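Local atomic coordinates of DyP-type peroxidase (PDB entry 4GS1), a protein that probably uses hydrogen peroxide and a bound haem to oxidise dyes and related substrates, as a member of the DyP-type peroxidase family. Residues R78-H83 against G147-Q152; D123-P126 against A130-P133. All blocks are in the same frame, centred on the assembly; numbering follows the deposited sequence.

Interaction 1 (R78-H83 against G147-Q152); sequences RTWAEH and GDLMLQ
With CG anti to its own carbonyl carbon (chi1 -73°), Trp80 sends its indole from helix 66-90 toward strand 149-155, where Leu149 and Leu151, each with CG likewise anti to the carbonyl carbon, reach out to meet it. Leu151 lies over one face: its CD1 sits 3.6 Å from the centroid of the five-membered ring and only 12° off the normal, a CH-pi contact, while CD2 rests 3.8 Å from Trp80 CD2 at the ring fusion. Leu149 meets the far end of the six-membered ring, its CB near the ring plane and 3.8 Å from Trp80 CZ3. Leu151 suits its place because its two methyls spread over the indole face; Leu149 fits the edge with CB and CD1. The one polar atom of the indole, NE1, is buried but satisfied by Leu168 O of helix 158-172. With an alanine in place of Trp80, both leucines would probably face a gap, and Leu168 O would lose the N-H it accepts. Phe56 of strand 50-58 also meets the indole, and faces Asp148 and Leu149 in a classic beta bulge. This is the helix-on-sheet core of a ferredoxin-like domain.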
loop_
_atom_site.group_PDB
_atom_site.type_symbol
_atom_site.label_atom_id
_atom_site.label_comp_id
_atom_site.label_asym_id
_atom_site.label_seq_id
_atom_site.Cartn_x
_atom_site.Cartn_y
_atom_site.Cartn_z
ATOM N N ARG B 78 7.197 -13.330 -23.836
ATOM C CA ARG B 78 8.394 -14.142 -23.598
ATOM C C ARG B 78 9.276 -13.533 -22.516
ATOM O O ARG B 78 9.768 -14.236 -21.634
ATOM C CB ARG B 78 9.221 -14.335 -24.877
ATOM C CG ARG B 78 10.419 -15.277 -24.665
ATOM C CD ARG B 78 11.532 -15.105 -25.704
ATOM N NE ARG B 78 11.034 -14.634 -26.993
ATOM C CZ ARG B 78 11.252 -13.413 -27.472
ATOM N NH1 ARG B 78 11.972 -12.540 -26.776
ATOM N NH2 ARG B 78 10.754 -13.064 -28.649
ATOM N N THR B 79 9.475 -12.223 -22.585
ATOM C CA THR B 79 10.315 -11.537 -21.615
ATOM C C THR B 79 9.767 -11.678 -20.197
ATOM O O THR B 79 10.510 -12.019 -19.272
ATOM C CB THR B 79 10.490 -10.054 -21.988
ATOM O OG1 THR B 79 11.150 -9.969 -23.258
ATOM C CG2 THR B 79 11.316 -9.328 -20.941
ATOM N N TRP B 80 8.473 -11.426 -20.021
ATOM C CA TRP B 80 7.864 -11.579 -18.699
ATOM C C TRP B 80 7.952 -13.028 -18.219
ATOM O O TRP B 80 8.181 -13.279 -17.039
ATOM C CB TRP B 80 6.404 -11.126 -18.705
ATOM C CG TRP B 80 6.196 -9.629 -18.780
ATOM C CD1 TRP B 80 7.023 -8.644 -18.297
ATOM C CD2 TRP B 80 5.075 -8.963 -19.365
ATOM N NE1 TRP B 80 6.472 -7.402 -18.554
ATOM C CE2 TRP B 80 5.276 -7.573 -19.207
ATOM C CE3 TRP B 80 3.906 -9.405 -19.999
ATOM C CZ2 TRP B 80 4.354 -6.624 -19.670
ATOM C CZ3 TRP B 80 2.998 -8.466 -20.461
ATOM C CH2 TRP B 80 3.231 -7.090 -20.300
ATOM N N ALA B 81 7.776 -13.982 -19.128
ATOM C CA ALA B 81 7.856 -15.389 -18.740
ATOM C C ALA B 81 9.269 -15.752 -18.288
ATOM O O ALA B 81 9.444 -16.492 -17.315
ATOM C CB ALA B 81 7.411 -16.292 -19.875
ATOM N N GLU B 82 10.274 -15.231 -18.986
ATOM C CA GLU B 82 11.666 -15.465 -18.596
ATOM C C GLU B 82 11.977 -14.898 -17.215
ATOM O O GLU B 82 12.625 -15.552 -16.391
ATOM C CB GLU B 82 12.627 -14.883 -19.638
ATOM C CG GLU B 82 12.608 -15.634 -20.957
ATOM C CD GLU B 82 13.371 -14.919 -22.054
ATOM O OE1 GLU B 82 13.705 -13.727 -21.876
ATOM O OE2 GLU B 82 13.622 -15.551 -23.104
ATOM N N HIS B 83 11.528 -13.676 -16.965
ATOM C CA HIS B 83 11.752 -13.060 -15.662
ATOM C C HIS B 83 10.945 -13.750 -14.565
ATOM O O HIS B 83 11.424 -13.891 -13.440
ATOM C CB HIS B 83 11.439 -11.562 -15.710
ATOM C CG HIS B 83 12.475 -10.757 -16.433
ATOM N ND1 HIS B 83 13.224 -9.778 -15.816
ATOM C CD2 HIS B 83 12.900 -10.802 -17.718
ATOM C CE1 HIS B 83 14.056 -9.245 -16.693
ATOM N NE2 HIS B 83 13.881 -9.848 -17.855
ATOM N N GLY B 147 -7.110 -3.161 -21.377
ATOM C CA GLY B 147 -5.683 -3.386 -21.502
ATOM C C GLY B 147 -5.366 -4.504 -22.479
ATOM O O GLY B 147 -6.093 -5.495 -22.546
ATOM N N ASP B 148 -4.286 -4.353 -23.235
ATOM C CA ASP B 148 -3.844 -5.420 -24.140
ATOM C C ASP B 148 -3.256 -6.611 -23.377
ATOM O O ASP B 148 -3.386 -7.765 -23.808
ATOM C CB ASP B 148 -2.770 -4.903 -25.104
ATOM C CG ASP B 148 -3.288 -3.869 -26.091
ATOM O OD1 ASP B 148 -4.506 -3.826 -26.389
ATOM O OD2 ASP B 148 -2.444 -3.090 -26.588
ATOM N N LEU B 149 -2.592 -6.318 -22.261
ATOM C CA LEU B 149 -1.816 -7.302 -21.507
ATOM C C LEU B 149 -1.935 -7.037 -20.010
ATOM O O LEU B 149 -2.235 -5.914 -19.597
ATOM C CB LEU B 149 -0.337 -7.226 -21.901
ATOM C CG LEU B 149 -0.005 -7.601 -23.344
ATOM C CD1 LEU B 149 1.355 -7.024 -23.757
ATOM C CD2 LEU B 149 -0.027 -9.116 -23.498
ATOM N N MET B 150 -1.669 -8.065 -19.207
ATOM C CA MET B 150 -1.806 -7.964 -17.759
ATOM C C MET B 150 -0.691 -8.710 -17.022
ATOM O O MET B 150 -0.288 -9.804 -17.427
ATOM C CB MET B 150 -3.176 -8.520 -17.349
ATOM C CG MET B 150 -3.517 -8.391 -15.887
ATOM S SD MET B 150 -2.919 -9.761 -14.888
ATOM C CE MET B 150 -3.486 -11.178 -15.820
ATOM N N LEU B 151 -0.188 -8.110 -15.944
ATOM C CA LEU B 151 0.614 -8.845 -14.965
ATOM C C LEU B 151 -0.107 -8.767 -13.614
ATOM O O LEU B 151 -0.569 -7.698 -13.213
ATOM C CB LEU B 151 2.030 -8.279 -14.825
ATOM C CG LEU B 151 3.001 -8.503 -15.984
ATOM C CD1 LEU B 151 4.332 -7.813 -15.685
ATOM C CD2 LEU B 151 3.209 -9.996 -16.209
ATOM N N GLN B 152 -0.235 -9.904 -12.933
ATOM C CA GLN B 152 -0.620 -9.908 -11.525
ATOM C C GLN B 152 0.632 -10.352 -10.787
ATOM O O GLN B 152 1.144 -11.443 -11.032
ATOM C CB GLN B 152 -1.768 -10.885 -11.244
ATOM C CG GLN B 152 -2.149 -10.963 -9.749
ATOM C CD GLN B 152 -3.170 -12.040 -9.432
ATOM O OE1 GLN B 152 -3.065 -13.187 -9.892
ATOM N NE2 GLN B 152 -4.152 -11.685 -8.630
#

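Interaction 2 (D123-P126 against A130-P133); sequences DRRP and ADLP
Arg125 and Asp131 meet at about a right angle, the long arginine chain running out to the shorter acid across the short loop between them. Arg125 places CG opposite its backbone N (chi1 -170°) and stays extended through to NE, which carries the guanidinium over to the segment 130-133. There its NH2 lies 2.9 Å from Asp131 OD2, a salt bridge. The carboxylate oxygen comes to the edge of the guanidinium, near its plane, but the two flat groups are turned 56° apart and the N-H...O angle is only 128°. The hydrogen bond is therefore weak, and the pairing probably owes more to charge than to a straight bond. On the acid side one oxygen, OD2, makes the contact.

Arginine suits this place because its several N-H groups can serve different partners: NH2 also bonds to Leu129 O, just before the second segment, and NH1 forms a salt bridge with Glu117 of helix 113-118. With an acid on each of its two terminal nitrogens, the guanidinium is likely to be held against turning. Ala130 CA lies 4.2 Å from Arg125 NH2, with its methyl pointing away from the arginine's segment. Pro126, meanwhile, packs on Tyr241 of strand 240-249. The arrangement is a surface salt bridge across a short loop, in the long connection between helix 113-118 and strand 149-155.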
loop_
_atom_site.group_PDB
_atom_site.type_symbol
_atom_site.label_atom_id
_atom_site.label_comp_id
_atom_site.label_asym_id
_atom_site.label_seq_id
_atom_site.Cartn_x
_atom_site.Cartn_y
_atom_site.Cartn_z
ATOM N N ASP B 123 -10.164 -14.260 -35.341
ATOM C CA ASP B 123 -10.473 -15.675 -35.531
ATOM C C ASP B 123 -9.896 -16.549 -34.413
ATOM O O ASP B 123 -10.296 -17.705 -34.257
ATOM C CB ASP B 123 -9.975 -16.165 -36.898
ATOM C CG ASP B 123 -8.469 -16.067 -37.043
ATOM O OD1 ASP B 123 -7.854 -17.038 -37.534
ATOM O OD2 ASP B 123 -7.897 -15.018 -36.679
ATOM N N ARG B 124 -8.957 -16.000 -33.643
ATOM C CA ARG B 124 -8.355 -16.734 -32.531
ATOM C C ARG B 124 -9.059 -16.420 -31.211
ATOM O O ARG B 124 -8.684 -16.940 -30.165
ATOM C CB ARG B 124 -6.867 -16.397 -32.395
ATOM C CG ARG B 124 -6.051 -16.533 -33.672
ATOM C CD ARG B 124 -5.994 -17.976 -34.161
ATOM N NE ARG B 124 -5.517 -18.903 -33.136
ATOM C CZ ARG B 124 -4.241 -19.047 -32.780
ATOM N NH1 ARG B 124 -3.295 -18.311 -33.350
ATOM N NH2 ARG B 124 -3.913 -19.925 -31.840
ATOM N N ARG B 125 -10.083 -15.576 -31.266
ATOM C CA ARG B 125 -10.720 -15.069 -30.050
ATOM C C ARG B 125 -11.877 -15.949 -29.587
ATOM O O ARG B 125 -12.907 -16.011 -30.260
ATOM C CB ARG B 125 -11.218 -13.648 -30.309
ATOM C CG ARG B 125 -11.678 -12.914 -29.090
ATOM C CD ARG B 125 -11.820 -11.428 -29.376
ATOM N NE ARG B 125 -12.405 -10.743 -28.230
ATOM C CZ ARG B 125 -12.498 -9.427 -28.105
ATOM N NH1 ARG B 125 -12.041 -8.632 -29.061
ATOM N NH2 ARG B 125 -13.046 -8.910 -27.018
ATOM N N PRO B 126 -11.717 -16.633 -28.435
ATOM C CA PRO B 126 -12.797 -17.488 -27.931
ATOM C C PRO B 126 -14.009 -16.660 -27.527
ATOM O O PRO B 126 -13.845 -15.492 -27.158
ATOM C CB PRO B 126 -12.184 -18.146 -26.687
ATOM C CG PRO B 126 -10.685 -18.004 -26.860
ATOM C CD PRO B 126 -10.514 -16.700 -27.582
ATOM N N ALA B 130 -15.209 -12.488 -25.045
ATOM C CA ALA B 130 -16.048 -11.365 -25.490
ATOM C C ALA B 130 -16.041 -10.262 -24.440
ATOM O O ALA B 130 -15.961 -10.546 -23.245
ATOM C CB ALA B 130 -17.475 -11.826 -25.752
ATOM N N ASP B 131 -16.119 -9.007 -24.876
ATOM C CA ASP B 131 -16.164 -7.895 -23.929
ATOM C C ASP B 131 -17.296 -8.062 -22.915
ATOM O O ASP B 131 -18.369 -8.588 -23.235
ATOM C CB ASP B 131 -16.327 -6.555 -24.661
ATOM C CG ASP B 131 -15.127 -6.198 -25.523
ATOM O OD1 ASP B 131 -15.273 -5.303 -26.387
ATOM O OD2 ASP B 131 -14.044 -6.798 -25.353
ATOM N N LEU B 132 -17.049 -7.616 -21.687
ATOM C CA LEU B 132 -18.074 -7.636 -20.654
ATOM C C LEU B 132 -19.184 -6.650 -21.021
ATOM O O LEU B 132 -18.928 -5.624 -21.667
ATOM C CB LEU B 132 -17.466 -7.274 -19.293
ATOM C CG LEU B 132 -16.321 -8.158 -18.792
ATOM C CD1 LEU B 132 -15.758 -7.616 -17.469
ATOM C CD2 LEU B 132 -16.789 -9.588 -18.607
ATOM N N PRO B 133 -20.427 -6.962 -20.623
ATOM C CA PRO B 133 -21.533 -6.041 -20.907
ATOM C C PRO B 133 -21.381 -4.774 -20.094
ATOM O O PRO B 133 -20.649 -4.777 -19.096
ATOM C CB PRO B 133 -22.767 -6.795 -20.391
ATOM C CG PRO B 133 -22.337 -8.215 -20.198
ATOM C CD PRO B 133 -20.870 -8.167 -19.901
#

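From the N terminus, the chain passes through helix 66-90, the first side of interaction 1, then strand 106-111 and helix 113-118, before it enters the long connection that holds interaction 2. That contact closes a short loop, with three residues between 123-126 and 130-133. Only afterwards does strand 149-155 bring the chain back to helix 66-90, closing a loop of 63 intervening residues, so interaction 2 falls within the longer loop that interaction 1 closes. The two do not touch: their centres are 20 Å apart. Interaction 1 fixes a helix on the N-terminal antiparallel sheet, whereas interaction 2 shapes a surface loop whose neighbours include strand 240-249 and helix 351-360, parts of the C-terminal half.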